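Long-range contacts in RNase III inhibitor (Mycobacterium tuberculosis, PDB 5M3I), which belongs to the macro domain family, a compact fold with a mixed beta sheet packed between helices: residues A26-V31 with P124-G129; F71-G76 with I84-T89; A95-A100 with G131-E136; R111-L116 with Q147-V152. All coordinates share one frame; numbering follows the deposited sequence.

Interaction 1: A26-V31 with P124-G129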
loop_
_atom_site.group_PDB
_atom_site.type_symbol
_atom_site.label_atom_id
_atom_site.label_comp_id
_atom_site.label_asym_id
_atom_site.label_seq_id
_atom_site.Cartn_x
_atom_site.Cartn_y
_atom_site.Cartn_z
ATOM N N ALA A 26 2.260 4.674 8.915
ATOM C CA ALA A 26 1.407 3.899 8.011
ATOM C C ALA A 26 2.200 2.818 7.281
ATOM O O ALA A 26 3.396 2.964 7.030
ATOM C CB ALA A 26 0.732 4.805 7.000
ATOM N N LEU A 27 1.511 1.729 6.962
ATOM C CA LEU A 27 2.054 0.710 6.070
ATOM C C LEU A 27 1.146 0.598 4.883
ATOM O O LEU A 27 -0.069 0.596 5.058
ATOM C CB LEU A 27 2.098 -0.633 6.776
ATOM C CG LEU A 27 2.814 -0.703 8.116
ATOM C CD1 LEU A 27 2.663 -2.108 8.675
ATOM C CD2 LEU A 27 4.275 -0.369 7.946
ATOM N N VAL A 28 1.721 0.487 3.685
ATOM C CA VAL A 28 0.958 0.182 2.481
ATOM C C VAL A 28 0.972 -1.319 2.124
ATOM O O VAL A 28 2.006 -1.987 2.135
ATOM C CB VAL A 28 1.465 0.973 1.299
ATOM C CG1 VAL A 28 0.657 0.637 0.047
ATOM C CG2 VAL A 28 1.419 2.462 1.591
ATOM N N ASN A 29 -0.211 -1.844 1.867
ATOM C CA ASN A 29 -0.432 -3.204 1.440
ATOM C C ASN A 29 -0.934 -3.153 -0.027
ATOM O O ASN A 29 -1.500 -2.152 -0.440
ATOM C CB ASN A 29 -1.479 -3.826 2.358
ATOM C CG ASN A 29 -1.740 -5.298 2.078
ATOM O OD1 ASN A 29 -0.934 -5.990 1.467
ATOM N ND2 ASN A 29 -2.904 -5.768 2.503
ATOM N N THR A 30 -0.647 -4.188 -0.814
ATOM C CA THR A 30 -1.092 -4.279 -2.208
ATOM C C THR A 30 -2.192 -5.302 -2.252
ATOM O O THR A 30 -1.998 -6.439 -1.785
ATOM C CB THR A 30 0.032 -4.726 -3.173
ATOM O OG1 THR A 30 0.736 -5.853 -2.650
ATOM C CG2 THR A 30 1.031 -3.603 -3.323
ATOM N N VAL A 31 -3.335 -4.909 -2.803
ATOM C CA VAL A 31 -4.515 -5.762 -2.800
ATOM C C VAL A 31 -5.205 -5.819 -4.150
ATOM O O VAL A 31 -4.963 -4.992 -5.038
ATOM C CB VAL A 31 -5.576 -5.299 -1.770
ATOM C CG1 VAL A 31 -4.993 -5.330 -0.385
ATOM C CG2 VAL A 31 -6.127 -3.916 -2.084
ATOM N N PRO A 124 5.674 -1.047 -0.313
ATOM C CA PRO A 124 6.234 -2.200 -0.992
ATOM C C PRO A 124 6.350 -1.952 -2.471
ATOM O O PRO A 124 5.884 -0.928 -2.951
ATOM C CB PRO A 124 5.196 -3.290 -0.745
ATOM C CG PRO A 124 3.925 -2.535 -0.692
ATOM C CD PRO A 124 4.240 -1.230 -0.040
ATOM N N PRO A 125 6.950 -2.881 -3.206
ATOM C CA PRO A 125 7.119 -2.662 -4.636
ATOM C C PRO A 125 5.819 -2.968 -5.397
ATOM O O PRO A 125 5.624 -4.062 -5.921
ATOM C CB PRO A 125 8.278 -3.610 -5.009
ATOM C CG PRO A 125 8.380 -4.602 -3.918
ATOM C CD PRO A 125 7.647 -4.090 -2.715
ATOM N N LEU A 126 4.970 -1.962 -5.503
ATOM C CA LEU A 126 3.596 -2.110 -5.917
ATOM C C LEU A 126 3.461 -2.773 -7.292
ATOM O O LEU A 126 3.967 -2.263 -8.278
ATOM C CB LEU A 126 2.927 -0.741 -5.988
ATOM C CG LEU A 126 2.906 0.164 -4.785
ATOM C CD1 LEU A 126 2.270 1.486 -5.171
ATOM C CD2 LEU A 126 2.113 -0.481 -3.655
ATOM N N GLY A 127 2.769 -3.905 -7.330
ATOM C CA GLY A 127 2.527 -4.597 -8.560
ATOM C C GLY A 127 3.720 -5.302 -9.214
ATOM O O GLY A 127 3.591 -5.798 -10.330
ATOM N N VAL A 128 4.851 -5.401 -8.522
ATOM C CA VAL A 128 6.031 -6.088 -9.053
ATOM C C VAL A 128 6.036 -7.550 -8.590
ATOM O O VAL A 128 5.805 -7.832 -7.423
ATOM C CB VAL A 128 7.324 -5.362 -8.610
ATOM C CG1 VAL A 128 8.566 -6.059 -9.163
ATOM C CG2 VAL A 128 7.285 -3.922 -9.073
ATOM N N GLY A 129 6.345 -8.472 -9.491
ATOM C CA GLY A 129 6.379 -9.908 -9.152
ATOM C C GLY A 129 5.000 -10.506 -9.348
ATOM O O GLY A 129 4.658 -10.880 -10.468
#
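Strand 26-31 runs past the loop 124-129 without a hydrogen bond between them, the backbones standing 6.8 Å apart from Val28 CA to Pro124 CA and 6.4 Å from Thr30 CA to Leu126 CA. The closest approach to the strand's backbone is made by the Pro124 ring, whose CD lies 3.2 Å from Val28 O while CG sits just beyond. The same CD also rests against the Val28 side chain, 3.8 Å from CB, the two side chains crossing at about a right angle. Val28 CG1 is anti to the backbone N (chi1 180°), which places it against both Pro124 CD and Leu126 CD2. These contacts sit beside the C-terminal half of strand 26-31 in the central sheet of the macro domain, just past the end of its parallel neighbour 120-123; Ala122 is still backbone-bonded to Val28, and the loop then turns through a type II turn from Pro125 to Val128, closed by Val128 N to Pro125 O. Gly127, at positive phi, occupies the third position of that turn. Leu126 turns one branch, CD2, back to the strand, and it meets Thr30 CG2 obliquely at 3.3 Å, tighter than usual for two methyl groups. Leu126 also packs on Phe87 of strand 83-88 and on Leu142 of helix 135-147.

Interaction 2: F71-G76 with I84-T89; sequences FVVDTG and IINFPT
Phe71 opens the antiparallel pairing of the hairpin strands 71-74 and 83-88 with a hydrogen-bonded pair to Asn86. Its N donates to Asn86 O at 3.0 Å, and its O is gripped twice, by Asn86 N and by the side-chain ND2 at 3.1 Å, which come from opposite faces of the carbonyl plane. The Phe71 ring and the Asn86 amide lie side by side, their planes 32° apart, with ND2 at the ring edge 3.9 Å from CD2. Val72 faces the other way, in a non-hydrogen-bonded pair with Ile85, and its CA makes a CH...O contact with Ile84 O at 3.5 Å. Val73 then exchanges two backbone bonds with Ile84, the one from Ile84 N to Val73 O being 2.9 Å long. Beyond the strand, Thr75 lays its methyl CG2 across Ile84 CD1 at 3.6 Å; its hydroxyl, set between N and the carbonyl carbon (chi1 68°), is bonded to Pro81 O in the hairpin connection. Because Asn86 gives ND2 to the edge strand 71-74 and accepts at OD1 from Asn29 ND2 of strand 26-31, its amide is tied on both sides, which fixes its flip and links three adjacent strands through one side chain.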
loop_
_atom_site.group_PDB
_atom_site.type_symbol
_atom_site.label_atom_id
_atom_site.label_comp_id
_atom_site.label_asym_id
_atom_site.label_seq_id
_atom_site.Cartn_x
_atom_site.Cartn_y
_atom_site.Cartn_z
ATOM N N PHE A 71 -8.159 1.843 0.296
ATOM C CA PHE A 71 -8.997 1.397 1.378
ATOM C C PHE A 71 -8.223 1.421 2.700
ATOM O O PHE A 71 -7.315 0.602 2.916
ATOM C CB PHE A 71 -9.538 0.018 1.077
ATOM C CG PHE A 71 -10.500 -0.484 2.101
ATOM C CD1 PHE A 71 -11.776 0.082 2.203
ATOM C CD2 PHE A 71 -10.126 -1.469 2.984
ATOM C CE1 PHE A 71 -12.662 -0.344 3.180
ATOM C CE2 PHE A 71 -11.009 -1.904 3.974
ATOM C CZ PHE A 71 -12.281 -1.350 4.069
ATOM N N VAL A 72 -8.548 2.372 3.580
ATOM C CA VAL A 72 -7.711 2.662 4.741
ATOM C C VAL A 72 -8.358 2.132 6.006
ATOM O O VAL A 72 -9.530 2.354 6.215
ATOM C CB VAL A 72 -7.480 4.184 4.892
ATOM C CG1 VAL A 72 -6.506 4.484 6.024
ATOM C CG2 VAL A 72 -6.906 4.754 3.596
ATOM N N VAL A 73 -7.584 1.501 6.864
ATOM C CA VAL A 73 -8.070 1.011 8.147
ATOM C C VAL A 73 -7.101 1.436 9.268
ATOM O O VAL A 73 -5.883 1.399 9.094
ATOM C CB VAL A 73 -8.197 -0.533 8.122
ATOM C CG1 VAL A 73 -8.835 -1.026 9.404
ATOM C CG2 VAL A 73 -9.057 -1.039 6.952
ATOM N N ASP A 74 -7.655 1.798 10.424
ATOM C CA ASP A 74 -6.846 2.074 11.626
ATOM C C ASP A 74 -6.560 0.810 12.357
ATOM O O ASP A 74 -7.439 -0.034 12.518
ATOM C CB ASP A 74 -7.576 3.038 12.538
ATOM C CG ASP A 74 -7.608 4.435 11.961
ATOM O OD1 ASP A 74 -7.667 4.565 10.695
ATOM O OD2 ASP A 74 -7.548 5.384 12.782
ATOM N N THR A 75 -5.319 0.647 12.765
ATOM C CA THR A 75 -4.925 -0.547 13.522
ATOM C C THR A 75 -5.370 -0.484 14.985
ATOM O O THR A 75 -5.640 -1.523 15.606
ATOM C CB THR A 75 -3.386 -0.725 13.525
ATOM O OG1 THR A 75 -2.778 0.328 14.281
ATOM C CG2 THR A 75 -2.825 -0.751 12.066
ATOM N N GLY A 76 -5.418 0.721 15.548
ATOM C CA GLY A 76 -5.698 0.887 16.990
ATOM C C GLY A 76 -4.589 0.434 17.934
ATOM O O GLY A 76 -4.858 0.085 19.076
ATOM N N ILE A 84 -3.234 1.098 8.058
ATOM C CA ILE A 84 -2.939 0.247 6.942
ATOM C C ILE A 84 -3.642 0.838 5.748
ATOM O O ILE A 84 -4.873 0.974 5.748
ATOM C CB ILE A 84 -3.482 -1.204 7.128
ATOM C CG1 ILE A 84 -3.112 -1.772 8.493
ATOM C CG2 ILE A 84 -2.997 -2.093 5.985
ATOM C CD1 ILE A 84 -1.647 -1.712 8.806
ATOM N N ILE A 85 -2.866 1.172 4.721
ATOM C CA ILE A 85 -3.385 1.723 3.477
ATOM C C ILE A 85 -3.327 0.608 2.449
ATOM O O ILE A 85 -2.258 0.233 1.966
ATOM C CB ILE A 85 -2.564 2.911 3.027
ATOM C CG1 ILE A 85 -2.509 3.954 4.146
ATOM C CG2 ILE A 85 -3.163 3.504 1.764
ATOM C CD1 ILE A 85 -1.534 5.089 3.898
ATOM N N ASN A 86 -4.492 0.052 2.131
ATOM C CA ASN A 86 -4.588 -1.017 1.159
ATOM C C ASN A 86 -4.711 -0.399 -0.207
ATOM O O ASN A 86 -5.704 0.231 -0.519
ATOM C CB ASN A 86 -5.779 -1.901 1.454
ATOM C CG ASN A 86 -5.622 -2.642 2.767
ATOM O OD1 ASN A 86 -4.891 -3.627 2.844
ATOM N ND2 ASN A 86 -6.347 -2.204 3.800
ATOM N N PHE A 87 -3.681 -0.594 -1.021
ATOM C CA PHE A 87 -3.546 0.025 -2.357
ATOM C C PHE A 87 -3.928 -1.022 -3.392
ATOM O O PHE A 87 -3.250 -2.041 -3.516
ATOM C CB PHE A 87 -2.077 0.406 -2.503
ATOM C CG PHE A 87 -1.739 1.218 -3.680
ATOM C CD1 PHE A 87 -2.053 0.781 -4.956
ATOM C CD2 PHE A 87 -1.088 2.410 -3.523
ATOM C CE1 PHE A 87 -1.732 1.543 -6.037
ATOM C CE2 PHE A 87 -0.814 3.205 -4.600
ATOM C CZ PHE A 87 -1.094 2.739 -5.872
ATOM N N PRO A 88 -5.041 -0.804 -4.142
ATOM C CA PRO A 88 -5.397 -1.824 -5.160
ATOM C C PRO A 88 -4.475 -1.800 -6.347
ATOM O O PRO A 88 -4.367 -0.803 -7.002
ATOM C CB PRO A 88 -6.838 -1.439 -5.555
ATOM C CG PRO A 88 -7.359 -0.708 -4.319
ATOM C CD PRO A 88 -6.169 0.135 -3.937
ATOM N N THR A 89 -3.791 -2.905 -6.586
ATOM C CA THR A 89 -2.882 -3.034 -7.698
ATOM C C THR A 89 -3.512 -3.921 -8.786
ATOM O O THR A 89 -2.948 -4.035 -9.862
ATOM C CB THR A 89 -1.553 -3.661 -7.250
ATOM O OG1 THR A 89 -1.811 -4.907 -6.578
ATOM C CG2 THR A 89 -0.855 -2.760 -6.326
#

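Interaction 3: A95-A100 with G131-E136; sequences APSKLA and GGLDWE
The backbones of 95-100 and 131-136 come together in the macro domain where each segment leads into a helix, with Ser97 CA 4.5 Å from Gly131 CA. One hydrogen bond joins them: Ser97 N donates to Gly131 O over 3.0 Å, lying in the carbonyl plane on a lone pair, with an angle of 157° at the hydrogen. Pro96 CB touches the same oxygen at 3.5 Å. Ser97 CB packs directly on the backbone of Gly131, 3.8 Å from its CA.

Leu133 supplies the main side-chain contact, and its two methyls meet different atoms of the 97-99 backbone and side chains. CD1 lies 3.5 Å from Ser97 OG and reaches Leu99 CD2 at 4.3 Å, while CD2 rests over the backbone, 3.7 Å from Ser97 O and 3.8 Å from Lys98 CA. The Ser97 hydroxyl, anti to the backbone N (chi1 -176°), is thereby brought beside a methyl group, but its polar partner is Thr89 O of segment 84-89. Lys98 holds the N-cap position of helix 99-115. On the other segment Asp134 is the N-cap of helix 135-147, and its OD1 accepts a weak bond from Glu136 N. Leu133 also packs on Ile102 and Val138, one from each helix.

Chemically the join is divided: one backbone bond and the Ser97 hydroxyl tie the loops together, and Leu133 provides an apolar wedge between the starts of the two helices.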
loop_
_atom_site.group_PDB
_atom_site.type_symbol
_atom_site.label_atom_id
_atom_site.label_comp_id
_atom_site.label_asym_id
_atom_site.label_seq_id
_atom_site.Cartn_x
_atom_site.Cartn_y
_atom_site.Cartn_z
ATOM N N ALA A 95 -5.822 -11.662 -12.789
ATOM C CA ALA A 95 -5.284 -10.774 -13.827
ATOM C C ALA A 95 -4.074 -10.052 -13.326
ATOM O O ALA A 95 -3.922 -9.934 -12.141
ATOM C CB ALA A 95 -6.349 -9.786 -14.306
ATOM N N PRO A 96 -3.201 -9.572 -14.243
ATOM C CA PRO A 96 -2.048 -8.809 -13.805
ATOM C C PRO A 96 -2.343 -7.357 -13.446
ATOM O O PRO A 96 -3.457 -6.842 -13.644
ATOM C CB PRO A 96 -1.090 -8.863 -14.995
ATOM C CG PRO A 96 -1.839 -9.450 -16.130
ATOM C CD PRO A 96 -3.247 -9.706 -15.716
ATOM N N SER A 97 -1.320 -6.708 -12.919
ATOM C CA SER A 97 -1.402 -5.320 -12.547
ATOM C C SER A 97 -1.077 -4.533 -13.789
ATOM O O SER A 97 -0.765 -5.129 -14.796
ATOM C CB SER A 97 -0.430 -4.995 -11.420
ATOM O OG SER A 97 -0.612 -3.646 -11.010
ATOM N N LYS A 98 -1.264 -3.210 -13.725
ATOM C CA LYS A 98 -0.914 -2.294 -14.805
ATOM C C LYS A 98 -0.445 -0.984 -14.264
ATOM O O LYS A 98 -0.856 -0.546 -13.167
ATOM C CB LYS A 98 -2.132 -2.056 -15.685
ATOM C CG LYS A 98 -2.566 -3.338 -16.368
ATOM C CD LYS A 98 -3.573 -3.123 -17.450
ATOM C CE LYS A 98 -3.705 -4.397 -18.300
ATOM N NZ LYS A 98 -4.967 -4.312 -19.051
ATOM N N LEU A 99 0.412 -0.333 -15.023
ATOM C CA LEU A 99 0.971 0.959 -14.647
ATOM C C LEU A 99 -0.079 2.017 -14.425
ATOM O O LEU A 99 0.023 2.807 -13.469
ATOM C CB LEU A 99 2.012 1.435 -15.666
ATOM C CG LEU A 99 3.347 0.664 -15.537
ATOM C CD1 LEU A 99 4.272 0.961 -16.707
ATOM C CD2 LEU A 99 4.078 0.947 -14.234
ATOM N N ALA A 100 -1.115 1.979 -15.241
ATOM C CA ALA A 100 -2.274 2.878 -15.071
ATOM C C ALA A 100 -2.968 2.724 -13.695
ATOM O O ALA A 100 -3.457 3.703 -13.149
ATOM C CB ALA A 100 -3.271 2.678 -16.187
ATOM N N GLY A 131 2.160 -8.978 -9.693
ATOM C CA GLY A 131 1.465 -8.243 -10.741
ATOM C C GLY A 131 2.152 -8.133 -12.087
ATOM O O GLY A 131 1.534 -7.668 -13.036
ATOM N N GLY A 132 3.422 -8.532 -12.170
ATOM C CA GLY A 132 4.191 -8.510 -13.402
ATOM C C GLY A 132 4.723 -7.172 -13.896
ATOM O O GLY A 132 5.130 -7.087 -15.049
ATOM N N LEU A 133 4.756 -6.122 -13.070
ATOM C CA LEU A 133 5.305 -4.801 -13.517
ATOM C C LEU A 133 6.845 -4.716 -13.367
ATOM O O LEU A 133 7.438 -5.459 -12.606
ATOM C CB LEU A 133 4.637 -3.652 -12.739
ATOM C CG LEU A 133 3.098 -3.619 -12.790
ATOM C CD1 LEU A 133 2.555 -2.444 -12.011
ATOM C CD2 LEU A 133 2.581 -3.578 -14.217
ATOM N N ASP A 134 7.463 -3.798 -14.093
ATOM C CA ASP A 134 8.895 -3.538 -13.995
ATOM C C ASP A 134 9.220 -2.642 -12.787
ATOM O O ASP A 134 8.622 -1.560 -12.631
ATOM C CB ASP A 134 9.341 -2.837 -15.267
ATOM C CG ASP A 134 10.822 -2.975 -15.533
ATOM O OD1 ASP A 134 11.630 -2.705 -14.630
ATOM O OD2 ASP A 134 11.184 -3.361 -16.670
ATOM N N TRP A 135 10.155 -3.072 -11.936
ATOM C CA TRP A 135 10.504 -2.320 -10.710
ATOM C C TRP A 135 10.877 -0.877 -11.012
ATOM O O TRP A 135 10.391 0.061 -10.395
ATOM C CB TRP A 135 11.640 -3.003 -9.935
ATOM C CG TRP A 135 12.247 -2.172 -8.749
ATOM C CD1 TRP A 135 13.573 -1.970 -8.478
ATOM C CD2 TRP A 135 11.532 -1.509 -7.713
ATOM N NE1 TRP A 135 13.722 -1.208 -7.351
ATOM C CE2 TRP A 135 12.479 -0.910 -6.865
ATOM C CE3 TRP A 135 10.178 -1.375 -7.407
ATOM C CZ2 TRP A 135 12.114 -0.176 -5.745
ATOM C CZ3 TRP A 135 9.821 -0.627 -6.315
ATOM C CH2 TRP A 135 10.790 -0.050 -5.485
ATOM N N GLU A 136 11.767 -0.713 -11.955
ATOM C CA GLU A 136 12.321 0.592 -12.232
ATOM C C GLU A 136 11.204 1.544 -12.622
ATOM O O GLU A 136 11.259 2.736 -12.294
ATOM C CB GLU A 136 13.397 0.480 -13.312
ATOM C CG GLU A 136 14.131 1.759 -13.580
ATOM C CD GLU A 136 15.262 1.594 -14.569
ATOM O OE1 GLU A 136 15.716 0.451 -14.850
ATOM O OE2 GLU A 136 15.701 2.635 -15.085
#

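Interaction 4: R111-L116 with Q147-V152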
loop_
_atom_site.group_PDB
_atom_site.type_symbol
_atom_site.label_atom_id
_atom_site.label_comp_id
_atom_site.label_asym_id
_atom_site.label_seq_id
_atom_site.Cartn_x
_atom_site.Cartn_y
_atom_site.Cartn_z
ATOM N N ARG A 111 -3.326 11.937 -1.500
ATOM C CA ARG A 111 -4.467 12.599 -0.903
ATOM C C ARG A 111 -4.726 12.061 0.510
ATOM O O ARG A 111 -4.964 12.797 1.412
ATOM C CB ARG A 111 -5.710 12.398 -1.773
ATOM C CG ARG A 111 -6.930 13.169 -1.274
ATOM C CD ARG A 111 -8.213 12.802 -2.015
ATOM N NE ARG A 111 -8.609 11.414 -1.749
ATOM C CZ ARG A 111 -9.118 10.940 -0.601
ATOM N NH1 ARG A 111 -9.329 11.730 0.440
ATOM N NH2 ARG A 111 -9.423 9.650 -0.502
ATOM N N VAL A 112 -4.638 10.760 0.691
ATOM C CA VAL A 112 -4.933 10.161 1.975
ATOM C C VAL A 112 -3.872 10.529 3.035
ATOM O O VAL A 112 -4.188 10.696 4.221
ATOM C CB VAL A 112 -5.100 8.634 1.789
ATOM C CG1 VAL A 112 -4.970 7.859 3.082
ATOM C CG2 VAL A 112 -6.437 8.355 1.120
ATOM N N ILE A 113 -2.607 10.553 2.624
ATOM C CA ILE A 113 -1.528 10.891 3.532
ATOM C C ILE A 113 -1.715 12.322 4.023
ATOM O O ILE A 113 -1.434 12.600 5.178
ATOM C CB ILE A 113 -0.136 10.639 2.884
ATOM C CG1 ILE A 113 0.150 9.127 2.856
ATOM C CG2 ILE A 113 0.976 11.353 3.640
ATOM C CD1 ILE A 113 1.191 8.694 1.867
ATOM N N ARG A 114 -2.121 13.215 3.127
ATOM C CA ARG A 114 -2.372 14.628 3.484
ATOM C C ARG A 114 -3.538 14.742 4.434
ATOM O O ARG A 114 -3.415 15.313 5.512
ATOM C CB ARG A 114 -2.673 15.445 2.270
ATOM C CG ARG A 114 -1.430 15.844 1.514
ATOM C CD ARG A 114 -1.775 16.515 0.191
ATOM N NE ARG A 114 -0.543 16.883 -0.498
ATOM C CZ ARG A 114 -0.426 17.090 -1.810
ATOM N NH1 ARG A 114 -1.473 16.939 -2.647
ATOM N NH2 ARG A 114 0.770 17.426 -2.298
ATOM N N GLU A 115 -4.654 14.152 4.023
ATOM C CA GLU A 115 -5.868 14.189 4.817
ATOM C C GLU A 115 -5.739 13.619 6.214
ATOM O O GLU A 115 -6.270 14.200 7.144
ATOM C CB GLU A 115 -7.055 13.580 4.070
ATOM C CG GLU A 115 -7.540 14.600 3.060
ATOM C CD GLU A 115 -8.688 14.121 2.230
ATOM O OE1 GLU A 115 -9.178 12.986 2.478
ATOM O OE2 GLU A 115 -9.102 14.865 1.307
ATOM N N LEU A 116 -4.982 12.552 6.378
ATOM C CA LEU A 116 -4.774 11.962 7.703
ATOM C C LEU A 116 -3.526 12.486 8.435
ATOM O O LEU A 116 -3.232 12.070 9.569
ATOM C CB LEU A 116 -4.725 10.459 7.576
ATOM C CG LEU A 116 -6.029 9.845 7.069
ATOM C CD1 LEU A 116 -5.858 8.358 6.867
ATOM C CD2 LEU A 116 -7.168 10.100 8.048
ATOM N N GLN A 147 7.890 13.011 -3.732
ATOM C CA GLN A 147 8.396 14.357 -3.833
ATOM C C GLN A 147 7.306 15.443 -3.691
ATOM O O GLN A 147 7.643 16.593 -3.413
ATOM C CB GLN A 147 9.152 14.527 -5.130
ATOM C CG GLN A 147 10.477 13.811 -5.025
ATOM C CD GLN A 147 11.214 13.802 -6.317
ATOM O OE1 GLN A 147 10.633 13.978 -7.354
ATOM N NE2 GLN A 147 12.506 13.579 -6.257
ATOM N N GLN A 148 6.031 15.092 -3.885
ATOM C CA GLN A 148 4.942 16.007 -3.573
ATOM C C GLN A 148 4.583 16.043 -2.085
ATOM O O GLN A 148 3.752 16.836 -1.684
ATOM C CB GLN A 148 3.686 15.660 -4.361
ATOM C CG GLN A 148 3.851 15.537 -5.874
ATOM C CD GLN A 148 2.533 15.472 -6.592
ATOM O OE1 GLN A 148 1.671 16.372 -6.468
ATOM N NE2 GLN A 148 2.384 14.449 -7.410
ATOM N N LEU A 149 5.247 15.231 -1.262
ATOM C CA LEU A 149 5.024 15.245 0.172
ATOM C C LEU A 149 6.353 15.471 0.875
ATOM O O LEU A 149 6.855 14.578 1.551
ATOM C CB LEU A 149 4.416 13.936 0.595
ATOM C CG LEU A 149 3.061 13.592 -0.035
ATOM C CD1 LEU A 149 2.772 12.144 0.203
ATOM C CD2 LEU A 149 1.970 14.464 0.541
ATOM N N PRO A 150 6.918 16.685 0.733
ATOM C CA PRO A 150 8.271 16.957 1.245
ATOM C C PRO A 150 8.440 16.842 2.762
ATOM O O PRO A 150 9.576 16.711 3.207
ATOM C CB PRO A 150 8.539 18.398 0.801
ATOM C CG PRO A 150 7.186 19.014 0.635
ATOM C CD PRO A 150 6.290 17.894 0.159
ATOM N N ASP A 151 7.363 16.840 3.546
ATOM C CA ASP A 151 7.472 16.606 5.007
ATOM C C ASP A 151 7.130 15.174 5.473
ATOM O O ASP A 151 6.991 14.926 6.684
ATOM C CB ASP A 151 6.592 17.612 5.755
ATOM C CG ASP A 151 7.005 19.053 5.487
ATOM O OD1 ASP A 151 8.232 19.386 5.577
ATOM O OD2 ASP A 151 6.096 19.865 5.185
ATOM N N VAL A 152 6.983 14.234 4.536
ATOM C CA VAL A 152 6.653 12.857 4.887
ATOM C C VAL A 152 7.925 12.005 4.699
ATOM O O VAL A 152 8.658 12.190 3.739
ATOM C CB VAL A 152 5.499 12.348 3.999
ATOM C CG1 VAL A 152 5.182 10.900 4.274
ATOM C CG2 VAL A 152 4.254 13.187 4.249
#
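Arg114 brings its guanidinium to Gln148 edge-on: Gln148 O lies at the edge, near the plane though tilted 22° out of it, while Leu149 CD2 approaches the group obliquely. In the macro domain fold this is where the C-terminal part of helix 99-115 packs against the loop that links helix 135-147 to strand 153-156, the loop making a type I turn from Leu149 to Val152 closed by Val152 N to Leu149 O. The hydrogen bond from Arg114 NH2 to Gln148 O is 3.1 Å long and bent, 136° at the hydrogen, with the donor above the carbonyl plane instead of on a lone pair. An extended chain from CG to NE carries the charged group across to the loop, and on the way it runs past Leu149, whose CD2 is 3.8 Å from Arg114 CG and 3.6 Å from NE. Deeper in, Ile113 is the helix residue directed at the turn. Its CG2 lies anti to the backbone N, CG1 being at -75°, and touches one methyl each of Leu149 and Val152. Leu149 also rests on Ile110, one turn earlier in the helix. The Ile113 CG2 methyl meets Leu149 CD1 at 4.0 Å and Val152 CG2 at 3.8 Å.

Overall arrangement
Interactions 1 and 2 lie side by side in the sheet, their centres about 11 Å apart: Asn29 O is 2.7 Å from Phe87 N and Val31 O 2.9 Å from Thr89 N, both probable hydrogen bonds between strands 26-31 and 83-88. Interaction 3 extends the loop of interaction 1, with Gly127 O 3.0 Å from Leu133 N, and the bond it shares with interaction 2, Thr89 O to Ser97 OG, spans 2.6 Å. Interactions 3 and 4 use opposite ends of helix 99-115, with centres about 24 Å apart and no touch. Interaction 4 meets interaction 2 where Val72 CG2 packs on Val112 CG1 at 3.7 Å, so the helix bears on the edge strand.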